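Local coordinates for protein nicotinate-nucleotide--dimethylbenzimidazole phosphoribosyltransferase (Thermus thermophilus HB8, PDB 1WX1) that probably transfers phosphoribose from nicotinate mononucleotide to 5,6-dimethylbenzimidazole, giving alpha-ribazole 5'-phosphate for cobalamin biosynthesis, at residues D14-P19 / A319-M324; G47-A52 / A92-Y97; G82-Q87 / E304-V309; A123-G128 / R202-R207; A172-A177 / E220-V225. One frame throughout, in Å; residues are numbered along the deposited sequence.

Contact 1: D14-P19 / A319-M324; sequences DQLTKP and ARILHM
Leu16 pushes its forked end into the turn at the end of helix 306-321, one methyl at each end of that turn. The Leu16 and Ile321 side chains cross at about a right angle, CD1 meeting CG2 at 3.6 Å, while Leu16 CD2 leans on Met324, 4.0 Å from CB. The fork faces this way because CG stands anti to the carbonyl carbon (chi1 -65°), and a branched leucine suits a place where two separate surfaces must be touched at once. Ile321 to Met324 form a type I beta turn, closed by Met324 N to Ile321 O at 3.0 Å, so the carbonyl beside CD1 already has its partner. Met324 answers in the other direction. Its chain runs extended to SD and then bends (chi3 67°), bringing CE to 3.5 Å from Thr17 O and, nearly crosswise, to 3.7 Å from Lys18 CG; an unbranched, flexible thioether can follow the inverse gamma turn centred on Thr17. An alanine in place of Leu16 is likely to open a gap against Ile321 and Met324 and leave both without their apolar neighbour. The polar ends find partners outside the two segments: Lys18 NZ pairs with Glu27, and Thr17 OG1 bonds to Asn77 of the second subunit. The contact thus ties the loop between helices 3-14 and 24-37 to the end of helix 306-321, with Met13 and Leu26 from those two helices packing on Ile321 and Leu302 of the second subunit lying against Lys18.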
# COMPACT_ATOMS: atom_id res chain seq x y z
N ASP A 14 -1.17 -17.15 -14.97
CA ASP A 14 0.06 -17.70 -15.52
C ASP A 14 0.28 -17.31 -16.98
O ASP A 14 1.41 -17.39 -17.48
CB ASP A 14 0.06 -19.23 -15.38
CG ASP A 14 1.35 -19.85 -15.89
OD1 ASP A 14 1.28 -20.64 -16.87
OD2 ASP A 14 2.42 -19.56 -15.33
N GLN A 15 -0.78 -16.90 -17.67
CA GLN A 15 -0.67 -16.52 -19.07
C GLN A 15 -0.74 -15.01 -19.35
O GLN A 15 -0.75 -14.60 -20.51
CB GLN A 15 -1.73 -17.24 -19.90
CG GLN A 15 -1.47 -18.74 -20.04
CD GLN A 15 -0.13 -19.04 -20.70
OE1 GLN A 15 0.09 -18.71 -21.87
NE2 GLN A 15 0.79 -19.66 -19.96
N LEU A 16 -0.80 -14.20 -18.30
CA LEU A 16 -0.86 -12.75 -18.48
C LEU A 16 0.48 -12.22 -18.98
O LEU A 16 1.52 -12.84 -18.76
CB LEU A 16 -1.23 -12.06 -17.16
CG LEU A 16 -2.63 -12.37 -16.62
CD1 LEU A 16 -2.85 -11.56 -15.35
CD2 LEU A 16 -3.69 -12.03 -17.67
N THR A 17 0.45 -11.08 -19.65
CA THR A 17 1.66 -10.49 -20.20
C THR A 17 2.62 -9.90 -19.17
O THR A 17 2.70 -8.68 -18.99
CB THR A 17 1.33 -9.41 -21.26
OG1 THR A 17 0.40 -8.46 -20.72
CG2 THR A 17 0.72 -10.06 -22.50
N LYS A 18 3.36 -10.79 -18.52
CA LYS A 18 4.35 -10.42 -17.52
C LYS A 18 5.05 -11.67 -17.02
O LYS A 18 4.50 -12.78 -17.11
CB LYS A 18 3.70 -9.65 -16.35
CG LYS A 18 2.41 -10.24 -15.82
CD LYS A 18 2.65 -11.42 -14.91
CE LYS A 18 1.35 -11.86 -14.25
NZ LYS A 18 1.58 -12.97 -13.30
N PRO A 19 6.28 -11.53 -16.52
CA PRO A 19 7.02 -12.70 -16.03
C PRO A 19 6.23 -13.41 -14.93
O PRO A 19 5.47 -12.79 -14.20
CB PRO A 19 8.32 -12.09 -15.49
CG PRO A 19 8.48 -10.84 -16.31
CD PRO A 19 7.07 -10.30 -16.35
N ALA A 319 -7.48 -6.90 -8.28
CA ALA A 319 -8.58 -7.39 -9.11
C ALA A 319 -8.34 -7.10 -10.59
O ALA A 319 -8.65 -7.92 -11.45
CB ALA A 319 -9.89 -6.76 -8.65
N ARG A 320 -7.78 -5.92 -10.89
CA ARG A 320 -7.51 -5.52 -12.27
C ARG A 320 -6.41 -6.34 -12.96
O ARG A 320 -6.33 -6.36 -14.18
CB ARG A 320 -7.13 -4.04 -12.33
CG ARG A 320 -8.23 -3.09 -11.85
CD ARG A 320 -9.52 -3.27 -12.64
NE ARG A 320 -9.31 -3.16 -14.09
CZ ARG A 320 -10.30 -3.20 -14.98
NH1 ARG A 320 -11.56 -3.34 -14.58
NH2 ARG A 320 -10.03 -3.10 -16.28
N ILE A 321 -5.57 -7.01 -12.18
CA ILE A 321 -4.50 -7.82 -12.77
C ILE A 321 -5.07 -8.81 -13.78
O ILE A 321 -4.53 -8.98 -14.87
CB ILE A 321 -3.71 -8.61 -11.70
CG1 ILE A 321 -2.92 -7.64 -10.82
CG2 ILE A 321 -2.75 -9.59 -12.38
CD1 ILE A 321 -2.22 -8.31 -9.64
N LEU A 322 -6.17 -9.45 -13.41
CA LEU A 322 -6.80 -10.45 -14.27
C LEU A 322 -7.45 -9.84 -15.51
O LEU A 322 -7.91 -10.56 -16.39
CB LEU A 322 -7.81 -11.26 -13.45
CG LEU A 322 -7.12 -12.24 -12.49
CD1 LEU A 322 -8.07 -12.69 -11.39
CD2 LEU A 322 -6.60 -13.44 -13.28
N HIS A 323 -7.48 -8.51 -15.57
CA HIS A 323 -8.05 -7.82 -16.72
C HIS A 323 -6.94 -7.53 -17.74
O HIS A 323 -7.20 -6.99 -18.82
CB HIS A 323 -8.73 -6.53 -16.27
CG HIS A 323 -9.99 -6.76 -15.50
ND1 HIS A 323 -11.25 -6.60 -16.06
CD2 HIS A 323 -10.20 -7.16 -14.23
CE1 HIS A 323 -12.16 -6.90 -15.16
NE2 HIS A 323 -11.56 -7.25 -14.04
N MET A 324 -5.71 -7.87 -17.39
CA MET A 324 -4.58 -7.68 -18.29
C MET A 324 -4.78 -8.63 -19.46
O MET A 324 -5.57 -9.58 -19.38
CB MET A 324 -3.25 -8.05 -17.62
CG MET A 324 -2.71 -7.05 -16.62
SD MET A 324 -1.29 -7.75 -15.77
CE MET A 324 -0.10 -7.87 -17.12

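Contact 2: G47-A52 / A92-Y97; sequences GAVVVA and ADCAVY
Tyr97 O is gripped twice from the neighbouring strand: Val51 N donates a nearly straight hydrogen bond of 2.8 Å (N-H...O 173°). The second grip is a weaker C-H...O contact, Val50 CA lying 3.4 Å from Tyr97 O. This is the ladder of a parallel beta sheet, in which strands 47-54 and 94-100 are the ends of a crossover through helices 70-79 and 84-91; the six strands follow the 3-2-1-4-5-6 order of a Rossmann-like fold. Gly47 starts the ladder, its N donating to Asp93 O at 3.0 Å and its O accepting from Ala95 N at 2.8 Å, on either side of Cys94. The pattern then repeats, Val49 N donating to Ala95 O and Tyr97 N returning a bond to Val49 O.

Side chains alternate between the two faces. Cys94, Val49 and Val96 share the one turned to helix 306-321, whose Met312 and Val309 lie on Cys94 and Val49. The sulfur of Cys94 stands anti to the backbone N (chi1 179°), which brings SG against the Ala48 backbone, 3.5 Å from Ala48 C; Gly47 adds no side chain beside it. Val49 CG1 packs against that sulfur and against Val96 CG2 at 4.0 Å, as suits beta-branched residues on a strand. On the other face Ala48, Val50 and Tyr97 meet helix 133-152, with Ala95 beside them; the small alanines leave room for the tyrosine, whose OH bonds to Glu153. The Tyr97 ring turns its edge to strand 47-54: Val49 O lies in its plane, and CE1 meets Ala48 CB at 3.9 Å.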
# COMPACT_ATOMS: atom_id res chain seq x y z
N GLY A 47 -16.04 1.11 -1.65
CA GLY A 47 -15.81 0.29 -0.47
C GLY A 47 -16.53 0.95 0.69
O GLY A 47 -17.07 2.05 0.55
N ALA A 48 -16.57 0.27 1.83
CA ALA A 48 -17.19 0.84 3.02
C ALA A 48 -16.49 0.33 4.27
O ALA A 48 -15.97 -0.78 4.30
CB ALA A 48 -18.69 0.50 3.08
N VAL A 49 -16.46 1.17 5.30
CA VAL A 49 -15.89 0.79 6.58
C VAL A 49 -16.92 1.17 7.63
O VAL A 49 -17.49 2.26 7.59
CB VAL A 49 -14.53 1.52 6.88
CG1 VAL A 49 -14.72 3.03 6.93
CG2 VAL A 49 -13.97 1.03 8.23
N VAL A 50 -17.20 0.24 8.54
CA VAL A 50 -18.14 0.50 9.62
C VAL A 50 -17.28 0.56 10.87
O VAL A 50 -16.64 -0.43 11.24
CB VAL A 50 -19.19 -0.62 9.76
CG1 VAL A 50 -20.09 -0.32 10.97
CG2 VAL A 50 -20.03 -0.70 8.49
N VAL A 51 -17.25 1.72 11.49
CA VAL A 51 -16.46 1.92 12.70
C VAL A 51 -17.37 1.74 13.91
O VAL A 51 -18.27 2.55 14.14
CB VAL A 51 -15.85 3.34 12.73
CG1 VAL A 51 -14.94 3.50 13.95
CG2 VAL A 51 -15.10 3.61 11.44
N ALA A 52 -17.14 0.68 14.67
CA ALA A 52 -17.93 0.38 15.86
C ALA A 52 -17.28 1.03 17.08
O ALA A 52 -16.07 0.92 17.27
CB ALA A 52 -18.04 -1.13 16.05
N ALA A 92 -9.53 6.69 -0.59
CA ALA A 92 -9.75 5.31 -1.03
C ALA A 92 -11.16 4.98 -1.52
O ALA A 92 -11.50 3.79 -1.62
CB ALA A 92 -9.36 4.36 0.10
N ASP A 93 -11.96 5.99 -1.83
CA ASP A 93 -13.34 5.80 -2.30
C ASP A 93 -14.04 4.78 -1.41
O ASP A 93 -14.50 3.72 -1.86
CB ASP A 93 -13.35 5.33 -3.76
CG ASP A 93 -14.77 5.18 -4.31
OD1 ASP A 93 -15.64 6.00 -3.95
OD2 ASP A 93 -15.00 4.26 -5.11
N CYS A 94 -14.13 5.13 -0.14
CA CYS A 94 -14.73 4.26 0.85
C CYS A 94 -15.71 5.05 1.71
O CYS A 94 -15.35 6.09 2.26
CB CYS A 94 -13.62 3.67 1.73
SG CYS A 94 -14.15 2.59 3.06
N ALA A 95 -16.94 4.56 1.82
CA ALA A 95 -17.96 5.21 2.63
C ALA A 95 -17.64 4.95 4.10
O ALA A 95 -17.12 3.89 4.45
CB ALA A 95 -19.34 4.64 2.29
N VAL A 96 -17.94 5.91 4.96
CA VAL A 96 -17.69 5.74 6.39
C VAL A 96 -18.99 5.72 7.17
O VAL A 96 -19.81 6.63 7.05
CB VAL A 96 -16.80 6.89 6.95
CG1 VAL A 96 -16.64 6.72 8.46
CG2 VAL A 96 -15.43 6.88 6.28
N TYR A 97 -19.20 4.67 7.94
CA TYR A 97 -20.39 4.55 8.77
C TYR A 97 -19.91 4.38 10.20
O TYR A 97 -18.89 3.72 10.44
CB TYR A 97 -21.23 3.33 8.39
CG TYR A 97 -21.75 3.34 6.98
CD1 TYR A 97 -20.99 2.83 5.93
CD2 TYR A 97 -23.01 3.87 6.68
CE1 TYR A 97 -21.46 2.84 4.62
CE2 TYR A 97 -23.50 3.88 5.38
CZ TYR A 97 -22.72 3.37 4.35
OH TYR A 97 -23.19 3.38 3.07

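Contact 3: G82-Q87 / E304-V309; sequences GAAINQ and EGTGAV
The flat carboxylate of Glu304 sits between two methyl groups and the start of helix 84-91, with Ala83 CB and Ala84 CB on opposite sides of its plane, 3.7 Å and 3.9 Å from OE1. Ile85 N donates to OE1 at 3.1 Å, arriving nearly along the C-O bond (N-H...O 154°). The other oxygen, OE2, receives a hydrogen from a water at 2.7 Å, and that water in turn accepts from Ala84 N. Between them, carboxylate and water take up two N-H groups of the first helical turn, work that the N-cap residue, Ala83, cannot do with its own side chain. A second flat group, the amide of Asn86, turns back so that OD1 accepts from Ala83 N, a side-chain bond across the first turn.

The side chains of Ile85 and Glu304 run alongside each other, head to tail. With CG1 anti to the backbone N (chi1 -172°), the long branch of Ile85 reaches along the other segment and puts CD1 at 3.5 Å from Val309 CG2, the two side chains crossing at about a right angle. The same CD1 lies 3.4 Å from Glu304 O, a buried carbonyl with no polar partner in the model. Gly305 suits its place because its positive phi would jam a CB against the preceding carbonyl.

Asp162 accepts from Glu304 N and Asp250 from Gly305 N. Glu304 is the predicted proton acceptor; the helix-start N-H and the water hold its carboxylate, while the two aspartates hold the backbone that carries it, which is consistent with that role.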
# COMPACT_ATOMS: atom_id res chain seq x y z
N GLY A 82 -13.12 14.87 10.82
CA GLY A 82 -11.78 15.28 11.19
C GLY A 82 -10.82 14.19 11.65
O GLY A 82 -9.69 14.50 12.05
N ALA A 83 -11.23 12.93 11.60
CA ALA A 83 -10.37 11.83 12.03
C ALA A 83 -9.55 11.24 10.89
O ALA A 83 -9.82 11.48 9.72
CB ALA A 83 -11.20 10.73 12.70
N ALA A 84 -8.54 10.45 11.25
CA ALA A 84 -7.68 9.83 10.25
C ALA A 84 -8.51 8.97 9.30
O ALA A 84 -8.31 9.01 8.08
CB ALA A 84 -6.62 8.97 10.94
N ILE A 85 -9.45 8.21 9.86
CA ILE A 85 -10.28 7.35 9.03
C ILE A 85 -11.05 8.13 7.96
O ILE A 85 -11.18 7.66 6.83
CB ILE A 85 -11.28 6.51 9.89
CG1 ILE A 85 -11.98 5.48 9.01
CG2 ILE A 85 -12.30 7.41 10.57
CD1 ILE A 85 -11.02 4.50 8.34
N ASN A 86 -11.55 9.31 8.30
CA ASN A 86 -12.28 10.10 7.31
C ASN A 86 -11.36 10.51 6.16
O ASN A 86 -11.76 10.49 5.00
CB ASN A 86 -12.85 11.38 7.92
CG ASN A 86 -13.81 11.11 9.05
OD1 ASN A 86 -13.44 11.20 10.22
ND2 ASN A 86 -15.05 10.75 8.71
N GLN A 87 -10.12 10.88 6.50
CA GLN A 87 -9.15 11.31 5.50
C GLN A 87 -8.73 10.17 4.58
O GLN A 87 -8.64 10.35 3.36
CB GLN A 87 -7.92 11.91 6.18
CG GLN A 87 -8.21 13.11 7.07
CD GLN A 87 -9.13 14.13 6.40
OE1 GLN A 87 -8.93 14.50 5.24
NE2 GLN A 87 -10.13 14.59 7.13
N GLU A 304 -9.37 2.48 14.14
CA GLU A 304 -10.44 3.20 13.43
C GLU A 304 -10.75 2.57 12.06
O GLU A 304 -11.65 3.02 11.37
CB GLU A 304 -10.05 4.67 13.18
CG GLU A 304 -9.81 5.53 14.40
CD GLU A 304 -9.36 6.95 14.04
OE1 GLU A 304 -9.56 7.38 12.88
OE2 GLU A 304 -8.82 7.64 14.93
N GLY A 305 -10.00 1.55 11.68
CA GLY A 305 -10.20 0.93 10.38
C GLY A 305 -9.25 1.54 9.35
O GLY A 305 -9.32 1.22 8.16
N THR A 306 -8.34 2.39 9.83
CA THR A 306 -7.39 3.07 8.95
C THR A 306 -6.55 2.17 8.07
O THR A 306 -6.43 2.42 6.87
CB THR A 306 -6.42 3.97 9.75
OG1 THR A 306 -5.80 3.21 10.79
CG2 THR A 306 -7.17 5.16 10.37
N GLY A 307 -5.95 1.13 8.66
CA GLY A 307 -5.12 0.23 7.88
C GLY A 307 -5.91 -0.51 6.82
O GLY A 307 -5.44 -0.69 5.70
N ALA A 308 -7.12 -0.94 7.17
CA ALA A 308 -7.97 -1.65 6.24
C ALA A 308 -8.34 -0.77 5.05
O ALA A 308 -8.31 -1.22 3.91
CB ALA A 308 -9.24 -2.11 6.95
N VAL A 309 -8.69 0.48 5.32
CA VAL A 309 -9.08 1.41 4.27
C VAL A 309 -7.91 1.75 3.34
O VAL A 309 -8.08 1.87 2.13
CB VAL A 309 -9.68 2.70 4.88
CG1 VAL A 309 -9.88 3.76 3.79
CG2 VAL A 309 -11.02 2.38 5.53
O HOH W 1 -7.97 10.07 13.99

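Contact 4: A123-G128 / R202-R207; sequences ANLAQG and RQAVAR. With NA (sodium ion), chain C.
Ala204 is the first residue of helix 195-210 here to meet the loop 123-128, an irregular run that begins with an Asx turn: Asn124 OD1 accepts from Ala126 N, curling the chain so that Ala126 comes up against the helix. The two alanine methyls touch, CB to CB at 3.7 Å, and the backbones approach closely because neither side chain is bulky. Leu125 joins from the same loop, its CD1 3.8 Å from Ala204 O; Val58 and Ala170 of helix 167-179 also pack on its side chain.

One turn further on, Arg207 supplies the polar half. A bend at chi3 (-70°) brings the guanidinium edge to the loop, where both acceptors meet it in plane. NE gives the sounder bond, 3.1 Å to Ala126 O with an N-H...O angle of 166°. NH2 makes a weak one to Gln127 OE1, short at 2.6 Å but bent; the amide plane stands 71° from the guanidinium. A long, charged arginine suits this rim, where it can span from helix to loop and still face solvent.

Gln127 serves two partners, for its NE2 donates to Glu61. A leucine in its place would probably leave NH2 of Arg207 and the Glu61 carboxylate each short of a mate and let the guanidinium swing more freely. The backbone of the same residue has a separate task: Gln127 O is the protein ligand of the sodium ion, at 2.5 Å, and three waters are the ion's other ligands in the model, the farthest at 2.8 Å.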
# COMPACT_ATOMS: atom_id res chain seq x y z
N ALA A 123 -18.64 -3.34 31.83
CA ALA A 123 -18.22 -3.36 33.22
C ALA A 123 -16.71 -3.61 33.12
O ALA A 123 -16.21 -3.92 32.04
CB ALA A 123 -18.91 -4.50 33.98
N ASN A 124 -15.99 -3.48 34.24
CA ASN A 124 -14.54 -3.70 34.27
C ASN A 124 -14.24 -5.19 34.07
O ASN A 124 -14.48 -6.00 34.97
CB ASN A 124 -13.98 -3.24 35.62
CG ASN A 124 -12.47 -3.24 35.65
OD1 ASN A 124 -11.81 -3.89 34.85
ND2 ASN A 124 -11.91 -2.50 36.61
N LEU A 125 -13.69 -5.54 32.92
CA LEU A 125 -13.39 -6.94 32.61
C LEU A 125 -12.37 -7.60 33.54
O LEU A 125 -12.27 -8.83 33.59
CB LEU A 125 -12.92 -7.06 31.15
CG LEU A 125 -11.56 -6.46 30.77
CD1 LEU A 125 -10.46 -7.48 31.04
CD2 LEU A 125 -11.55 -6.08 29.29
N ALA A 126 -11.60 -6.79 34.25
CA ALA A 126 -10.60 -7.33 35.17
C ALA A 126 -11.22 -7.75 36.50
O ALA A 126 -10.60 -8.48 37.28
CB ALA A 126 -9.50 -6.30 35.42
N GLN A 127 -12.44 -7.29 36.75
CA GLN A 127 -13.11 -7.58 38.02
C GLN A 127 -14.37 -8.43 37.89
O GLN A 127 -14.91 -8.89 38.90
CB GLN A 127 -13.47 -6.26 38.72
CG GLN A 127 -12.29 -5.31 38.87
CD GLN A 127 -11.20 -5.86 39.77
OE1 GLN A 127 -11.42 -6.79 40.54
NE2 GLN A 127 -10.01 -5.28 39.66
N GLY A 128 -14.84 -8.63 36.67
CA GLY A 128 -16.04 -9.43 36.47
C GLY A 128 -16.43 -9.44 35.00
O GLY A 128 -15.74 -8.83 34.19
N ARG A 202 -1.66 -6.89 31.56
CA ARG A 202 -1.49 -8.33 31.61
C ARG A 202 -2.29 -8.93 32.76
O ARG A 202 -2.91 -9.99 32.61
CB ARG A 202 -0.02 -8.71 31.80
CG ARG A 202 0.89 -8.24 30.68
CD ARG A 202 2.34 -8.37 31.11
NE ARG A 202 3.26 -7.74 30.18
CZ ARG A 202 4.51 -7.40 30.50
NH1 ARG A 202 4.97 -7.64 31.72
NH2 ARG A 202 5.31 -6.85 29.60
N GLN A 203 -2.27 -8.26 33.92
CA GLN A 203 -3.03 -8.76 35.06
C GLN A 203 -4.51 -8.74 34.76
O GLN A 203 -5.22 -9.68 35.10
CB GLN A 203 -2.74 -7.96 36.32
CG GLN A 203 -1.91 -8.73 37.34
CD GLN A 203 -2.44 -8.62 38.75
OE1 GLN A 203 -1.75 -8.10 39.63
NE2 GLN A 203 -3.65 -9.10 38.97
N ALA A 204 -4.97 -7.68 34.11
CA ALA A 204 -6.39 -7.56 33.76
C ALA A 204 -6.79 -8.72 32.88
O ALA A 204 -7.84 -9.33 33.08
CB ALA A 204 -6.65 -6.23 33.04
N VAL A 205 -5.93 -9.05 31.92
CA VAL A 205 -6.19 -10.16 31.01
C VAL A 205 -6.20 -11.48 31.76
O VAL A 205 -7.09 -12.31 31.56
CB VAL A 205 -5.12 -10.22 29.88
CG1 VAL A 205 -5.30 -11.50 29.05
CG2 VAL A 205 -5.24 -9.00 28.99
N ALA A 206 -5.22 -11.68 32.63
CA ALA A 206 -5.14 -12.91 33.40
C ALA A 206 -6.38 -13.10 34.26
O ALA A 206 -6.90 -14.21 34.38
CB ALA A 206 -3.88 -12.91 34.28
N ARG A 207 -6.87 -12.01 34.85
CA ARG A 207 -8.05 -12.08 35.70
C ARG A 207 -9.26 -12.51 34.89
O ARG A 207 -10.04 -13.37 35.31
CB ARG A 207 -8.34 -10.71 36.33
CG ARG A 207 -7.15 -10.10 37.05
CD ARG A 207 -7.23 -10.25 38.55
NE ARG A 207 -8.27 -9.41 39.13
CZ ARG A 207 -8.42 -9.20 40.43
NH1 ARG A 207 -7.57 -9.75 41.29
NH2 ARG A 207 -9.40 -8.43 40.87
NA NA C . -16.06 -8.14 40.96
O HOH W 2 -14.97 -10.49 41.91
O HOH W 3 -17.93 -9.84 40.01
O HOH W 4 -17.10 -6.11 39.59

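Contact 5: A172-A177 / E220-V225; sequences AALTAA and EVAAEV
Ala177 CB meets Val221 CG1 at 3.7 Å, one end of a small apolar seam between two helices that run roughly antiparallel, their segment axes 9.3 Å apart and at 145°. Val221 CG1 stands anti to the backbone N, which carries that methyl across the gap to the alanine. In the middle, Leu174 does the reaching: with chi1 at 179°, its CD1 is laid 3.9 Å from Ala222 CA, a place where only a methyl side chain stands beside it. Val225, the last residue of helix 218-225, fills the other end. Its chi1 of -43° turns CG2 over the opposite helix, 3.8 Å from Leu174 N. Its own carbonyl is buried with no polar partner in the model, and Ala173 CB lies against it, 3.5 Å from Val225 O. Alanines facing valines at the two ends, and Leu174 facing Ala222 between them, let the backbones come close while short branches fill the seam.

Around the pair, helix 195-210 packs on Ala177 and Val225 through Leu209 and Ala208, and Leu260 of helix 252-264 lies on Ala222, so the seam joins a bundle of helices.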
# COMPACT_ATOMS: atom_id res chain seq x y z
N ALA A 172 -7.06 -7.95 23.79
CA ALA A 172 -6.05 -8.90 24.22
C ALA A 172 -6.71 -10.06 24.98
O ALA A 172 -6.34 -11.22 24.78
CB ALA A 172 -5.02 -8.21 25.12
N ALA A 173 -7.68 -9.73 25.83
CA ALA A 173 -8.37 -10.74 26.60
C ALA A 173 -9.16 -11.68 25.69
O ALA A 173 -9.08 -12.91 25.83
CB ALA A 173 -9.32 -10.08 27.61
N LEU A 174 -9.90 -11.10 24.76
CA LEU A 174 -10.70 -11.88 23.83
C LEU A 174 -9.81 -12.74 22.95
O LEU A 174 -10.12 -13.91 22.69
CB LEU A 174 -11.56 -10.95 22.96
CG LEU A 174 -12.44 -11.64 21.91
CD1 LEU A 174 -13.37 -12.64 22.60
CD2 LEU A 174 -13.24 -10.60 21.15
N THR A 175 -8.70 -12.18 22.50
CA THR A 175 -7.78 -12.93 21.65
C THR A 175 -7.18 -14.10 22.42
O THR A 175 -7.16 -15.23 21.93
CB THR A 175 -6.66 -12.02 21.12
OG1 THR A 175 -7.23 -10.99 20.29
CG2 THR A 175 -5.66 -12.83 20.29
N ALA A 176 -6.70 -13.83 23.63
CA ALA A 176 -6.11 -14.87 24.46
C ALA A 176 -7.12 -15.98 24.73
O ALA A 176 -6.79 -17.17 24.64
CB ALA A 176 -5.61 -14.27 25.78
N ALA A 177 -8.35 -15.60 25.04
CA ALA A 177 -9.40 -16.57 25.34
C ALA A 177 -9.75 -17.45 24.14
O ALA A 177 -9.85 -18.67 24.27
CB ALA A 177 -10.65 -15.85 25.84
N GLU A 220 -20.53 -16.36 24.62
CA GLU A 220 -20.46 -16.32 26.07
C GLU A 220 -19.07 -15.89 26.51
O GLU A 220 -18.92 -15.16 27.49
CB GLU A 220 -20.80 -17.69 26.66
CG GLU A 220 -22.23 -18.11 26.43
CD GLU A 220 -22.55 -19.46 27.06
OE1 GLU A 220 -21.91 -20.46 26.67
OE2 GLU A 220 -23.43 -19.51 27.94
N VAL A 221 -18.06 -16.35 25.79
CA VAL A 221 -16.68 -15.99 26.09
C VAL A 221 -16.47 -14.49 25.87
O VAL A 221 -15.91 -13.80 26.73
CB VAL A 221 -15.70 -16.79 25.20
CG1 VAL A 221 -14.29 -16.22 25.32
CG2 VAL A 221 -15.70 -18.26 25.61
N ALA A 222 -16.92 -13.99 24.73
CA ALA A 222 -16.78 -12.57 24.40
C ALA A 222 -17.48 -11.68 25.42
O ALA A 222 -16.96 -10.64 25.81
CB ALA A 222 -17.34 -12.31 23.01
N ALA A 223 -18.66 -12.10 25.85
CA ALA A 223 -19.42 -11.34 26.83
C ALA A 223 -18.64 -11.24 28.13
O ALA A 223 -18.60 -10.19 28.77
CB ALA A 223 -20.77 -12.03 27.09
N GLU A 224 -18.00 -12.34 28.51
CA GLU A 224 -17.24 -12.39 29.74
C GLU A 224 -15.97 -11.53 29.75
O GLU A 224 -15.69 -10.85 30.74
CB GLU A 224 -16.85 -13.84 30.05
CG GLU A 224 -16.16 -14.02 31.39
CD GLU A 224 -17.14 -14.02 32.54
OE1 GLU A 224 -16.76 -13.55 33.64
OE2 GLU A 224 -18.28 -14.49 32.36
N VAL A 225 -15.22 -11.54 28.66
CA VAL A 225 -13.96 -10.82 28.65
C VAL A 225 -13.72 -9.76 27.58
O VAL A 225 -12.67 -9.13 27.59
CB VAL A 225 -12.78 -11.82 28.52
CG1 VAL A 225 -13.02 -13.03 29.43
CG2 VAL A 225 -12.65 -12.27 27.06

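Contacts 2 and 3 lie nearest the chain's centre and touch, their own centres about 8 Å apart: helix 306-321 lies against the sheet there, and helix 84-91 of contact 3 leads directly into a strand of contact 2. Contact 2 is backbone ladder, contact 3 a carboxylate bonded to a helix start at the predicted active site. Contacts 4 and 5 also touch, on the other side of the chain's centre from contact 2; contact 5 is buried, purely apolar helix packing, whereas contact 4 adds an exposed arginine rim and a sodium ion. Contact 1 is buried but far from the centre, beside the second subunit, which contact 3 also reaches; both use helix 306-321.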